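Local coordinates for 2S Albumin protein (Dolichos, PDB 6IX1), which probably serves as a seed storage albumin with a four-bladed hemopexin-type beta-propeller and, like related hemopexin-fold albumins, may bind small ligands such as haem or polyamines, at residues A[22-27]-A[41-46]. Sequence-based numbering, arbitrary orientation.
Sequences NKYVRV and NLRLIS
Y24 sets CG between its backbone N and carbonyl carbon (chi1 78°), while R43 sends CG anti to its N (chi1 -176°) and stays extended to NE, which lays the two side chains alongside each other, pointing the same way. R43 CD lies 3.5 Å from Y24 OH, the guanidinium is turned 27° from the ring plane, and its NH1 gives that hydroxyl a weak hydrogen bond of 3.4 Å; NE is taken by S47. L44 O sits at the ring edge, 3.6 Å from Y24 CE1. With an alanine in place of Y24, R43 would probably lose both the flank of its aliphatic chain and the weak bond to the hydroxyl, and a gap would be likely to open beside F49, whose ring meets the tyrosine. The backbones of the two residues form a hydrogen-bonded antiparallel pair, Y24 N to R43 O at 2.8 Å and R43 N to Y24 O at 3.0 Å. This pairing joins the third strand to the outermost fourth strand of one four-stranded blade of the hemopexin propeller, just where the fourth strand passes into helix 45-48. There I45 N reaches N22 O almost straight (3.0 Å), and a water bridges that oxygen and S46 N, joining the first turn of the helix to the residue just before strand 23-28. At the corner the chain takes at L42, its CD1 packs against K23 CB at 3.7 Å, and the bent K23 chain returns NZ to N22 OD1.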
loop_
_atom_site.group_PDB
_atom_site.type_symbol
_atom_site.label_atom_id
_atom_site.label_comp_id
_atom_site.label_asym_id
_atom_site.label_seq_id
_atom_site.Cartn_x
_atom_site.Cartn_y
_atom_site.Cartn_z
ATOM N N ASN A 22 -9.508 2.900 -11.123
ATOM C CA ASN A 22 -10.462 3.845 -10.488
ATOM C C ASN A 22 -11.444 3.178 -9.540
ATOM O O ASN A 22 -12.392 3.898 -9.097
ATOM C CB ASN A 22 -11.216 4.665 -11.542
ATOM C CG ASN A 22 -12.066 3.794 -12.457
ATOM O OD1 ASN A 22 -11.866 2.588 -12.538
ATOM N ND2 ASN A 22 -12.935 4.404 -13.237
ATOM N N LYS A 23 -11.202 1.944 -9.167
ATOM C CA LYS A 23 -12.156 1.197 -8.335
ATOM C C LYS A 23 -11.469 0.567 -7.156
ATOM O O LYS A 23 -10.224 0.607 -7.027
ATOM C CB LYS A 23 -12.822 0.115 -9.172
ATOM C CG LYS A 23 -13.645 0.700 -10.328
ATOM C CD LYS A 23 -14.290 -0.280 -11.263
ATOM C CE LYS A 23 -14.815 0.376 -12.538
ATOM N NZ LYS A 23 -13.689 0.702 -13.452
ATOM N N TYR A 24 -12.228 0.046 -6.220
ATOM C CA TYR A 24 -11.622 -0.626 -5.051
ATOM C C TYR A 24 -12.562 -1.695 -4.507
ATOM O O TYR A 24 -13.759 -1.732 -4.878
ATOM C CB TYR A 24 -11.306 0.399 -3.953
ATOM C CG TYR A 24 -12.491 0.846 -3.146
ATOM C CD1 TYR A 24 -13.416 1.705 -3.632
ATOM C CD2 TYR A 24 -12.705 0.325 -1.874
ATOM C CE1 TYR A 24 -14.586 1.985 -2.917
ATOM C CE2 TYR A 24 -13.824 0.656 -1.126
ATOM C CZ TYR A 24 -14.750 1.541 -1.639
ATOM O OH TYR A 24 -15.868 1.851 -0.940
ATOM N N VAL A 25 -12.029 -2.561 -3.656
ATOM C CA VAL A 25 -12.756 -3.508 -2.796
ATOM C C VAL A 25 -12.239 -3.363 -1.396
ATOM O O VAL A 25 -11.104 -2.894 -1.146
ATOM C CB VAL A 25 -12.719 -4.971 -3.243
ATOM C CG1 VAL A 25 -13.514 -5.167 -4.524
ATOM C CG2 VAL A 25 -11.332 -5.489 -3.304
ATOM N N ARG A 26 -13.047 -3.741 -0.437
ATOM C CA ARG A 26 -12.654 -3.909 0.954
ATOM C C ARG A 26 -12.825 -5.398 1.246
ATOM O O ARG A 26 -13.902 -5.962 0.952
ATOM C CB ARG A 26 -13.511 -3.063 1.882
ATOM C CG ARG A 26 -13.131 -3.252 3.326
ATOM C CD ARG A 26 -13.813 -2.167 4.153
ATOM N NE ARG A 26 -15.249 -2.128 3.906
ATOM C CZ ARG A 26 -16.224 -2.699 4.555
ATOM N NH1 ARG A 26 -16.054 -3.174 5.720
ATOM N NH2 ARG A 26 -17.390 -2.597 3.991
ATOM N N VAL A 27 -11.817 -6.071 1.767
ATOM C CA VAL A 27 -11.785 -7.513 1.992
ATOM C C VAL A 27 -11.525 -7.819 3.463
ATOM O O VAL A 27 -10.654 -7.119 4.080
ATOM C CB VAL A 27 -10.680 -8.112 1.061
ATOM C CG1 VAL A 27 -10.447 -9.592 1.373
ATOM C CG2 VAL A 27 -11.005 -7.952 -0.422
ATOM N N ASN A 41 -18.185 -4.801 -2.379
ATOM C CA ASN A 41 -18.107 -5.216 -3.776
ATOM C C ASN A 41 -17.445 -4.087 -4.599
ATOM O O ASN A 41 -17.577 -2.910 -4.312
ATOM C CB ASN A 41 -19.472 -5.600 -4.359
ATOM C CG ASN A 41 -19.890 -7.022 -4.068
ATOM O OD1 ASN A 41 -19.058 -7.932 -4.009
ATOM N ND2 ASN A 41 -21.198 -7.212 -3.951
ATOM N N LEU A 42 -16.802 -4.489 -5.698
ATOM C CA LEU A 42 -16.050 -3.587 -6.564
ATOM C C LEU A 42 -16.840 -2.298 -6.764
ATOM O O LEU A 42 -17.969 -2.332 -7.222
ATOM C CB LEU A 42 -15.737 -4.228 -7.891
ATOM C CG LEU A 42 -14.796 -3.457 -8.807
ATOM C CD1 LEU A 42 -13.400 -3.371 -8.250
ATOM C CD2 LEU A 42 -14.782 -4.122 -10.175
ATOM N N ARG A 43 -16.240 -1.149 -6.459
ATOM C CA ARG A 43 -16.923 0.160 -6.360
ATOM C C ARG A 43 -15.983 1.202 -6.866
ATOM O O ARG A 43 -14.790 1.138 -6.551
ATOM C CB ARG A 43 -17.390 0.445 -4.893
ATOM C CG ARG A 43 -18.176 1.688 -4.611
ATOM C CD ARG A 43 -18.606 1.564 -3.150
ATOM N NE ARG A 43 -19.539 2.579 -2.720
ATOM C CZ ARG A 43 -19.838 2.843 -1.459
ATOM N NH1 ARG A 43 -19.212 2.214 -0.470
ATOM N NH2 ARG A 43 -20.683 3.819 -1.198
ATOM N N LEU A 44 -16.505 2.227 -7.466
ATOM C CA LEU A 44 -15.646 3.373 -7.829
ATOM C C LEU A 44 -15.134 3.960 -6.534
ATOM O O LEU A 44 -15.832 4.168 -5.515
ATOM C CB LEU A 44 -16.440 4.450 -8.572
ATOM C CG LEU A 44 -16.866 4.128 -9.981
ATOM C CD1 LEU A 44 -17.837 5.194 -10.436
ATOM C CD2 LEU A 44 -15.662 4.133 -10.849
ATOM N N ILE A 45 -13.875 4.386 -6.564
ATOM C CA ILE A 45 -13.290 5.212 -5.480
ATOM C C ILE A 45 -14.135 6.446 -5.188
ATOM O O ILE A 45 -14.375 6.766 -4.017
ATOM C CB ILE A 45 -11.830 5.533 -5.807
ATOM C CG1 ILE A 45 -10.945 4.276 -5.910
ATOM C CG2 ILE A 45 -11.242 6.586 -4.898
ATOM C CD1 ILE A 45 -9.653 4.481 -6.628
ATOM N N SER A 46 -14.584 7.122 -6.221
ATOM C CA SER A 46 -15.400 8.330 -6.015
ATOM C C SER A 46 -16.687 8.020 -5.254
ATOM O O SER A 46 -17.230 8.919 -4.659
ATOM C CB SER A 46 -15.714 8.975 -7.312
ATOM O OG SER A 46 -16.397 8.079 -8.160
HETATM O O HOH W 1 -13.494 6.578 -8.984
#